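Local atomic coordinates of putative glutathionylspermidine synthase (Methylobacillus flagellatus, PDB entry 3N6X), a protein that probably belongs to the ATP-grasp ligases, in a circularly permuted form, and may act as a glutathionylspermidine synthase, although its substrate is not established. Residues A[277-287]-A[293-301]; A[443-451]-A[463-471]. One frame throughout, in Å; residues are numbered along the deposited sequence.

Contact 1 (A[277-287]-A[293-301]). With SO4 (sulfate ion), chain C.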
loop_
_atom_site.group_PDB
_atom_site.type_symbol
_atom_site.label_atom_id
_atom_site.label_comp_id
_atom_site.label_asym_id
_atom_site.label_seq_id
_atom_site.Cartn_x
_atom_site.Cartn_y
_atom_site.Cartn_z
ATOM N N ILE A 277 14.800 -0.079 -3.403
ATOM C CA ILE A 277 15.625 -1.195 -2.935
ATOM C C ILE A 277 15.467 -1.267 -1.407
ATOM O O ILE A 277 15.331 -0.224 -0.771
ATOM C CB ILE A 277 17.118 -0.963 -3.347
ATOM C CG1 ILE A 277 17.276 -0.952 -4.883
ATOM C CG2 ILE A 277 18.033 -1.987 -2.713
ATOM C CD1 ILE A 277 18.678 -0.860 -5.384
ATOM N N ASP A 278 15.475 -2.485 -0.818
ATOM C CA ASP A 278 15.382 -2.634 0.643
ATOM C C ASP A 278 16.625 -2.087 1.318
ATOM O O ASP A 278 17.714 -2.157 0.741
ATOM C CB ASP A 278 15.199 -4.107 1.023
ATOM C CG ASP A 278 13.824 -4.667 0.715
ATOM O OD1 ASP A 278 12.816 -3.949 0.959
ATOM O OD2 ASP A 278 13.745 -5.848 0.307
ATOM N N ASP A 279 16.473 -1.558 2.561
ATOM C CA ASP A 279 17.583 -1.048 3.397
ATOM C C ASP A 279 18.789 -1.945 3.330
ATOM O O ASP A 279 19.896 -1.475 3.134
ATOM C CB ASP A 279 17.144 -0.970 4.881
ATOM C CG ASP A 279 16.238 0.174 5.211
ATOM O OD1 ASP A 279 16.021 1.030 4.330
ATOM O OD2 ASP A 279 15.767 0.238 6.363
ATOM N N ASP A 280 18.577 -3.236 3.571
ATOM C CA ASP A 280 19.613 -4.261 3.638
ATOM C C ASP A 280 20.551 -4.270 2.450
ATOM O O ASP A 280 21.683 -4.725 2.582
ATOM C CB ASP A 280 18.956 -5.643 3.767
ATOM C CG ASP A 280 18.675 -6.054 5.179
ATOM O OD1 ASP A 280 19.432 -5.635 6.079
ATOM O OD2 ASP A 280 17.743 -6.864 5.384
ATOM N N PHE A 281 20.073 -3.830 1.278
ATOM C CA PHE A 281 20.824 -3.927 0.022
ATOM C C PHE A 281 21.413 -2.615 -0.506
ATOM O O PHE A 281 22.042 -2.635 -1.562
ATOM C CB PHE A 281 19.940 -4.562 -1.053
ATOM C CG PHE A 281 19.712 -6.039 -0.871
ATOM C CD1 PHE A 281 18.709 -6.506 -0.028
ATOM C CD2 PHE A 281 20.473 -6.969 -1.573
ATOM C CE1 PHE A 281 18.491 -7.874 0.132
ATOM C CE2 PHE A 281 20.256 -8.337 -1.409
ATOM C CZ PHE A 281 19.271 -8.782 -0.552
ATOM N N ILE A 282 21.216 -1.484 0.202
ATOM C CA ILE A 282 21.639 -0.171 -0.308
ATOM C C ILE A 282 23.122 0.164 -0.171
ATOM O O ILE A 282 23.592 1.063 -0.866
ATOM C CB ILE A 282 20.748 1.004 0.195
ATOM C CG1 ILE A 282 20.837 1.189 1.714
ATOM C CG2 ILE A 282 19.311 0.891 -0.303
ATOM C CD1 ILE A 282 21.210 2.550 2.121
ATOM N N ASP A 283 23.822 -0.436 0.797
ATOM C CA ASP A 283 25.211 -0.062 1.062
ATOM C C ASP A 283 26.010 -1.247 1.620
ATOM O O ASP A 283 25.906 -1.565 2.818
ATOM C CB ASP A 283 25.277 1.175 2.010
ATOM C CG ASP A 283 26.681 1.710 2.302
ATOM O OD1 ASP A 283 27.661 1.143 1.766
ATOM O OD2 ASP A 283 26.796 2.684 3.091
ATOM N N PRO A 284 26.869 -1.874 0.768
ATOM C CA PRO A 284 27.645 -3.037 1.235
ATOM C C PRO A 284 28.687 -2.740 2.323
ATOM O O PRO A 284 29.160 -3.664 2.956
ATOM C CB PRO A 284 28.268 -3.601 -0.048
ATOM C CG PRO A 284 28.200 -2.521 -1.035
ATOM C CD PRO A 284 27.071 -1.622 -0.675
ATOM N N LEU A 285 28.983 -1.468 2.588
ATOM C CA LEU A 285 29.919 -1.093 3.647
ATOM C C LEU A 285 29.227 -0.966 5.003
ATOM O O LEU A 285 29.902 -0.777 6.014
ATOM C CB LEU A 285 30.630 0.247 3.316
ATOM C CG LEU A 285 31.402 0.328 1.991
ATOM C CD1 LEU A 285 32.056 1.685 1.840
ATOM C CD2 LEU A 285 32.451 -0.785 1.884
ATOM N N SER A 286 27.891 -1.025 5.030
ATOM C CA SER A 286 27.148 -0.831 6.281
ATOM C C SER A 286 26.147 -1.932 6.561
ATOM O O SER A 286 25.830 -2.186 7.722
ATOM C CB SER A 286 26.438 0.519 6.269
ATOM O OG SER A 286 27.375 1.583 6.243
ATOM N N PHE A 287 25.590 -2.534 5.508
ATOM C CA PHE A 287 24.589 -3.583 5.650
ATOM C C PHE A 287 25.104 -4.865 5.008
ATOM O O PHE A 287 26.263 -5.194 5.228
ATOM C CB PHE A 287 23.232 -3.115 5.083
ATOM C CG PHE A 287 22.688 -1.883 5.787
ATOM C CD1 PHE A 287 22.465 -1.886 7.162
ATOM C CD2 PHE A 287 22.436 -0.713 5.082
ATOM C CE1 PHE A 287 21.970 -0.747 7.813
ATOM C CE2 PHE A 287 21.945 0.429 5.734
ATOM C CZ PHE A 287 21.704 0.399 7.092
ATOM N N LEU A 293 23.384 -4.423 -5.382
ATOM C CA LEU A 293 22.294 -3.508 -5.729
ATOM C C LEU A 293 22.555 -2.104 -5.256
ATOM O O LEU A 293 21.954 -1.162 -5.770
ATOM C CB LEU A 293 20.963 -4.002 -5.121
ATOM C CG LEU A 293 20.532 -5.419 -5.446
ATOM C CD1 LEU A 293 19.182 -5.697 -4.860
ATOM C CD2 LEU A 293 20.535 -5.671 -6.965
ATOM N N GLY A 294 23.406 -1.970 -4.251
ATOM C CA GLY A 294 23.617 -0.700 -3.579
ATOM C C GLY A 294 24.794 0.124 -4.026
ATOM O O GLY A 294 25.344 -0.072 -5.117
ATOM N N VAL A 295 25.137 1.109 -3.193
ATOM C CA VAL A 295 26.156 2.101 -3.450
ATOM C C VAL A 295 27.060 2.154 -2.221
ATOM O O VAL A 295 26.617 2.604 -1.158
ATOM C CB VAL A 295 25.491 3.500 -3.735
ATOM C CG1 VAL A 295 26.532 4.545 -4.151
ATOM C CG2 VAL A 295 24.375 3.392 -4.786
ATOM N N PRO A 296 28.336 1.712 -2.324
ATOM C CA PRO A 296 29.216 1.749 -1.137
ATOM C C PRO A 296 29.379 3.149 -0.539
ATOM O O PRO A 296 29.686 4.101 -1.257
ATOM C CB PRO A 296 30.540 1.178 -1.662
ATOM C CG PRO A 296 30.140 0.333 -2.848
ATOM C CD PRO A 296 29.012 1.084 -3.483
ATOM N N GLY A 297 29.138 3.260 0.768
ATOM C CA GLY A 297 29.263 4.515 1.508
ATOM C C GLY A 297 28.023 5.391 1.506
ATOM O O GLY A 297 28.016 6.448 2.140
ATOM N N LEU A 298 26.955 4.955 0.812
ATOM C CA LEU A 298 25.703 5.713 0.707
ATOM C C LEU A 298 25.112 6.082 2.076
ATOM O O LEU A 298 24.708 7.233 2.278
ATOM C CB LEU A 298 24.673 4.937 -0.133
ATOM C CG LEU A 298 23.305 5.602 -0.333
ATOM C CD1 LEU A 298 23.444 6.953 -1.011
ATOM C CD2 LEU A 298 22.374 4.698 -1.125
ATOM N N LEU A 299 25.054 5.112 3.011
ATOM C CA LEU A 299 24.511 5.364 4.337
ATOM C C LEU A 299 25.229 6.508 5.064
ATOM O O LEU A 299 24.565 7.366 5.650
ATOM C CB LEU A 299 24.499 4.082 5.191
ATOM C CG LEU A 299 23.877 4.241 6.594
ATOM C CD1 LEU A 299 22.368 4.578 6.509
ATOM C CD2 LEU A 299 24.133 3.020 7.436
ATOM N N SER A 300 26.578 6.552 4.975
ATOM C CA SER A 300 27.389 7.620 5.584
ATOM C C SER A 300 27.040 9.024 5.032
ATOM O O SER A 300 26.982 9.984 5.804
ATOM C CB SER A 300 28.879 7.331 5.402
ATOM O OG SER A 300 29.678 8.431 5.812
ATOM N N VAL A 301 26.822 9.141 3.699
ATOM C CA VAL A 301 26.448 10.425 3.055
ATOM C C VAL A 301 25.070 10.894 3.579
ATOM O O VAL A 301 24.875 12.078 3.860
ATOM C CB VAL A 301 26.458 10.309 1.491
ATOM C CG1 VAL A 301 26.096 11.634 0.833
ATOM C CG2 VAL A 301 27.810 9.822 0.992
HETATM S S SO4 C . 29.594 7.888 9.526
HETATM O O1 SO4 C . 28.334 7.571 8.841
HETATM O O2 SO4 C . 29.404 9.049 10.411
HETATM O O3 SO4 C . 30.020 6.726 10.325
HETATM O O4 SO4 C . 30.637 8.209 8.522
HETATM O O HOH W 1 28.316 3.847 4.724
#
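Asp283 OD1 is gripped by two backbone N-H groups, Gly297 N at 2.8 Å and, within its own segment, Leu285 N at 3.0 Å; the two donors approach from opposite faces of the carboxylate plane. The other oxygen, Asp283 OD2, accepts Leu299 N at 3.0 Å on its anti side, well out of that plane. With CG anti to the backbone N (chi1 -177°), the group extends over the turn Val295 to Leu298. A water joins Asp283 OD2 to Ser286 OG and Ser300 N. The backbones meet where Val295 N donates almost straight to Ile282 O (2.8 Å, 171° at the hydrogen). Beside that bond Gly294 lies so close that a CB would clash with Ile282 C and Phe281 O. Apolar contacts flank the grip: Leu299 CD2 reaches Phe287 CZ at 3.6 Å, while Pro296 meets Pro284 and Leu285. Leu298 CD2 approaches Ile282 CD1 from across, and both residues also touch Leu309 of strand 308-310. The Leu285 N bond to Asp283 OD1 defines an Asx turn, and the other segment contributes a type II beta turn whose Gly297 (phi 87°) occupies the N-cap position of helix 298-303.

Contact 2 (A[443-451]-A[463-471]); sequences PGALCRVAL and GGGTKDTWI
Val449 and Gly465 form the hydrogen-bonded pair at the heart of this contact: Val449 N donates to Gly465 O at 2.7 Å, and Gly465 N returns a bond to Val449 O at 2.9 Å, both at 168° at the hydrogen. The returning donor lies in the carbonyl plane, whereas Val449 N stands above the plane of Gly465 C=O. A further hydrogen bond lies on each side, Lys467 N to Cys447 O and Leu451 N to Gly463 O. Farther along, Thr469 OG1 donates to Ala445 O at 3.1 Å, from above the carbonyl plane. In Thr469 chi1 is -52°, which puts OG1 anti to that residue's own carbonyl carbon and beside its N. An alanine in place of Thr469 is likely to leave Ala445 O without this hydroxyl donor and to open a small gap beside Cys447 CB, now only 3.1 Å from Thr469 OG1.

Waters take over where the backbones separate: one links Pro443 O to Ile471 N, another Ala445 N to Thr469 O. The segments form a beta hairpin with a long connection, within a mixed sheet where strand 446-450 also pairs with 423-435 and strand 464-471 with 77-79; the short axes of 446-450 and 464-467 run at 140°.

On the face bearing Val449, the aliphatic chain of Lys467 passes Cys447 SG, and its CE packs against Val449 CG2 at 4.0 Å. The chain turns at its CD-CE bond, and NZ makes a salt bridge with Asp73 and hydrogen bonds to the carbonyl oxygens of Val75 and Pro415. On the face that carries Arg448 and Thr466, Thr466 CG2 is met by Leu446 CD1 at 3.9 Å, while Arg448 leads away to a salt bridge with Asp428. At the far end Ile471 CG2 touches Pro443 CB at 3.8 Å.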
loop_
_atom_site.group_PDB
_atom_site.type_symbol
_atom_site.label_atom_id
_atom_site.label_comp_id
_atom_site.label_asym_id
_atom_site.label_seq_id
_atom_site.Cartn_x
_atom_site.Cartn_y
_atom_site.Cartn_z
ATOM N N PRO A 443 -6.597 11.824 -5.290
ATOM C CA PRO A 443 -7.903 11.148 -5.121
ATOM C C PRO A 443 -8.056 9.870 -5.953
ATOM O O PRO A 443 -8.853 9.802 -6.902
ATOM C CB PRO A 443 -8.914 12.230 -5.506
ATOM C CG PRO A 443 -8.175 13.100 -6.448
ATOM C CD PRO A 443 -6.739 13.100 -6.020
ATOM N N GLY A 444 -7.328 8.850 -5.548
ATOM C CA GLY A 444 -7.361 7.545 -6.181
ATOM C C GLY A 444 -6.785 6.484 -5.284
ATOM O O GLY A 444 -6.163 6.796 -4.266
ATOM N N ALA A 445 -6.956 5.225 -5.669
ATOM C CA ALA A 445 -6.470 4.095 -4.894
ATOM C C ALA A 445 -6.407 2.845 -5.752
ATOM O O ALA A 445 -7.137 2.727 -6.746
ATOM C CB ALA A 445 -7.394 3.843 -3.697
ATOM N N LEU A 446 -5.566 1.888 -5.353
ATOM C CA LEU A 446 -5.553 0.598 -5.994
ATOM C C LEU A 446 -6.655 -0.234 -5.343
ATOM O O LEU A 446 -6.691 -0.348 -4.132
ATOM C CB LEU A 446 -4.178 -0.092 -5.821
ATOM C CG LEU A 446 -4.116 -1.589 -6.226
ATOM C CD1 LEU A 446 -4.440 -1.782 -7.713
ATOM C CD2 LEU A 446 -2.774 -2.184 -5.898
ATOM N N CYS A 447 -7.584 -0.748 -6.132
ATOM C CA CYS A 447 -8.623 -1.613 -5.607
ATOM C C CYS A 447 -8.400 -3.026 -6.097
ATOM O O CYS A 447 -8.231 -3.240 -7.293
ATOM C CB CYS A 447 -10.008 -1.103 -5.978
ATOM S SG CYS A 447 -11.356 -2.180 -5.441
ATOM N N ARG A 448 -8.336 -3.981 -5.169
ATOM C CA ARG A 448 -8.132 -5.394 -5.486
ATOM C C ARG A 448 -9.397 -6.159 -5.200
ATOM O O ARG A 448 -10.103 -5.846 -4.234
ATOM C CB ARG A 448 -6.965 -5.966 -4.694
ATOM C CG ARG A 448 -5.614 -5.409 -5.117
ATOM C CD ARG A 448 -4.502 -5.988 -4.280
ATOM N NE ARG A 448 -4.480 -5.420 -2.929
ATOM C CZ ARG A 448 -4.117 -6.096 -1.841
ATOM N NH1 ARG A 448 -3.748 -7.369 -1.933
ATOM N NH2 ARG A 448 -4.104 -5.500 -0.656
ATOM N N VAL A 449 -9.733 -7.121 -6.068
ATOM C CA VAL A 449 -10.980 -7.885 -5.932
ATOM C C VAL A 449 -10.728 -9.400 -5.852
ATOM O O VAL A 449 -9.892 -9.931 -6.591
ATOM C CB VAL A 449 -12.018 -7.501 -7.044
ATOM C CG1 VAL A 449 -11.460 -7.743 -8.445
ATOM C CG2 VAL A 449 -13.349 -8.230 -6.850
ATOM N N ALA A 450 -11.435 -10.082 -4.925
ATOM C CA ALA A 450 -11.380 -11.542 -4.784
ATOM C C ALA A 450 -12.481 -12.128 -5.676
ATOM O O ALA A 450 -13.658 -12.131 -5.296
ATOM C CB ALA A 450 -11.603 -11.940 -3.325
ATOM N N LEU A 451 -12.106 -12.517 -6.907
ATOM C CA LEU A 451 -13.034 -12.971 -7.953
ATOM C C LEU A 451 -13.799 -14.265 -7.639
ATOM O O LEU A 451 -14.990 -14.348 -7.951
ATOM C CB LEU A 451 -12.319 -13.061 -9.322
ATOM C CG LEU A 451 -11.722 -11.728 -9.853
ATOM C CD1 LEU A 451 -10.673 -11.976 -10.917
ATOM C CD2 LEU A 451 -12.809 -10.804 -10.376
ATOM N N GLY A 463 -6.879 -16.223 -7.601
ATOM C CA GLY A 463 -8.137 -15.631 -8.064
ATOM C C GLY A 463 -8.334 -14.159 -7.741
ATOM O O GLY A 463 -9.471 -13.709 -7.558
ATOM N N GLY A 464 -7.237 -13.407 -7.717
ATOM C CA GLY A 464 -7.275 -11.978 -7.426
ATOM C C GLY A 464 -7.167 -11.104 -8.658
ATOM O O GLY A 464 -6.377 -11.393 -9.562
ATOM N N GLY A 465 -7.955 -10.028 -8.682
ATOM C CA GLY A 465 -7.954 -9.063 -9.778
ATOM C C GLY A 465 -7.966 -7.620 -9.310
ATOM O O GLY A 465 -7.907 -7.360 -8.110
ATOM N N THR A 466 -8.026 -6.661 -10.258
ATOM C CA THR A 466 -8.097 -5.232 -9.910
ATOM C C THR A 466 -9.299 -4.528 -10.522
ATOM O O THR A 466 -9.926 -5.032 -11.462
ATOM C CB THR A 466 -6.805 -4.481 -10.226
ATOM O OG1 THR A 466 -6.594 -4.480 -11.631
ATOM C CG2 THR A 466 -5.598 -5.041 -9.492
ATOM N N LYS A 467 -9.622 -3.358 -9.964
ATOM C CA LYS A 467 -10.705 -2.487 -10.391
ATOM C C LYS A 467 -10.178 -1.075 -10.401
ATOM O O LYS A 467 -9.191 -0.783 -9.720
ATOM C CB LYS A 467 -11.870 -2.558 -9.389
ATOM C CG LYS A 467 -12.709 -3.813 -9.474
ATOM C CD LYS A 467 -13.767 -3.792 -8.402
ATOM C CE LYS A 467 -14.790 -4.884 -8.579
ATOM N NZ LYS A 467 -15.970 -4.408 -9.342
ATOM N N ASP A 468 -10.857 -0.180 -11.114
ATOM C CA ASP A 468 -10.555 1.246 -11.072
ATOM C C ASP A 468 -11.302 1.802 -9.862
ATOM O O ASP A 468 -12.396 1.330 -9.560
ATOM C CB ASP A 468 -11.059 1.928 -12.364
ATOM C CG ASP A 468 -10.711 3.403 -12.512
ATOM O OD1 ASP A 468 -9.924 3.920 -11.678
ATOM O OD2 ASP A 468 -11.214 4.037 -13.461
ATOM N N THR A 469 -10.708 2.759 -9.145
ATOM C CA THR A 469 -11.372 3.394 -7.998
ATOM C C THR A 469 -11.711 4.820 -8.360
ATOM O O THR A 469 -10.812 5.621 -8.668
ATOM C CB THR A 469 -10.495 3.320 -6.715
ATOM O OG1 THR A 469 -10.101 1.975 -6.492
ATOM C CG2 THR A 469 -11.215 3.863 -5.475
ATOM N N TRP A 470 -13.004 5.147 -8.329
ATOM C CA TRP A 470 -13.485 6.481 -8.659
ATOM C C TRP A 470 -13.762 7.283 -7.406
ATOM O O TRP A 470 -14.544 6.852 -6.560
ATOM C CB TRP A 470 -14.772 6.395 -9.483
ATOM C CG TRP A 470 -14.616 5.852 -10.876
ATOM C CD1 TRP A 470 -13.464 5.441 -11.486
ATOM C CD2 TRP A 470 -15.660 5.695 -11.842
ATOM N NE1 TRP A 470 -13.733 5.007 -12.763
ATOM C CE2 TRP A 470 -15.075 5.153 -13.009
ATOM C CE3 TRP A 470 -17.046 5.959 -11.833
ATOM C CZ2 TRP A 470 -15.821 4.890 -14.165
ATOM C CZ3 TRP A 470 -17.786 5.676 -12.970
ATOM C CH2 TRP A 470 -17.176 5.156 -14.122
ATOM N N ILE A 471 -13.135 8.454 -7.283
ATOM C CA ILE A 471 -13.437 9.378 -6.202
ATOM C C ILE A 471 -14.193 10.532 -6.828
ATOM O O ILE A 471 -13.685 11.175 -7.756
ATOM C CB ILE A 471 -12.167 9.822 -5.389
ATOM C CG1 ILE A 471 -11.741 8.722 -4.369
ATOM C CG2 ILE A 471 -12.432 11.126 -4.631
ATOM C CD1 ILE A 471 -11.088 7.474 -4.913
HETATM O O HOH W 2 -10.672 9.160 -8.895
HETATM O O HOH W 3 -8.068 5.344 -8.535
HETATM O O HOH W 4 -7.009 0.552 -9.141
#

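In the fold
From the N terminus, the chain reaches contact 1 after strand 268-275. There the loop 277-287 and the segment 293-301 close a short excursion, with five residues between them, before helix 298-303 leads to strand 308-310. Contact 2 opens much later and joins segments 443-451 and 463-471, with eleven residues between them, close to the C terminus. The two closures follow in series, neither nesting nor crossing. The centres of contacts 1 and 2 are about 35 Å apart; the nearest atoms of contacts 1 and 2 are about 17 Å apart. Contact 1 ties a loop and helix start to the mixed sheet holding strands 268-275 and 308-310, with Val295 on strand 252-254; contact 2 ties two strands within the mixed sheet holding strand 423-435.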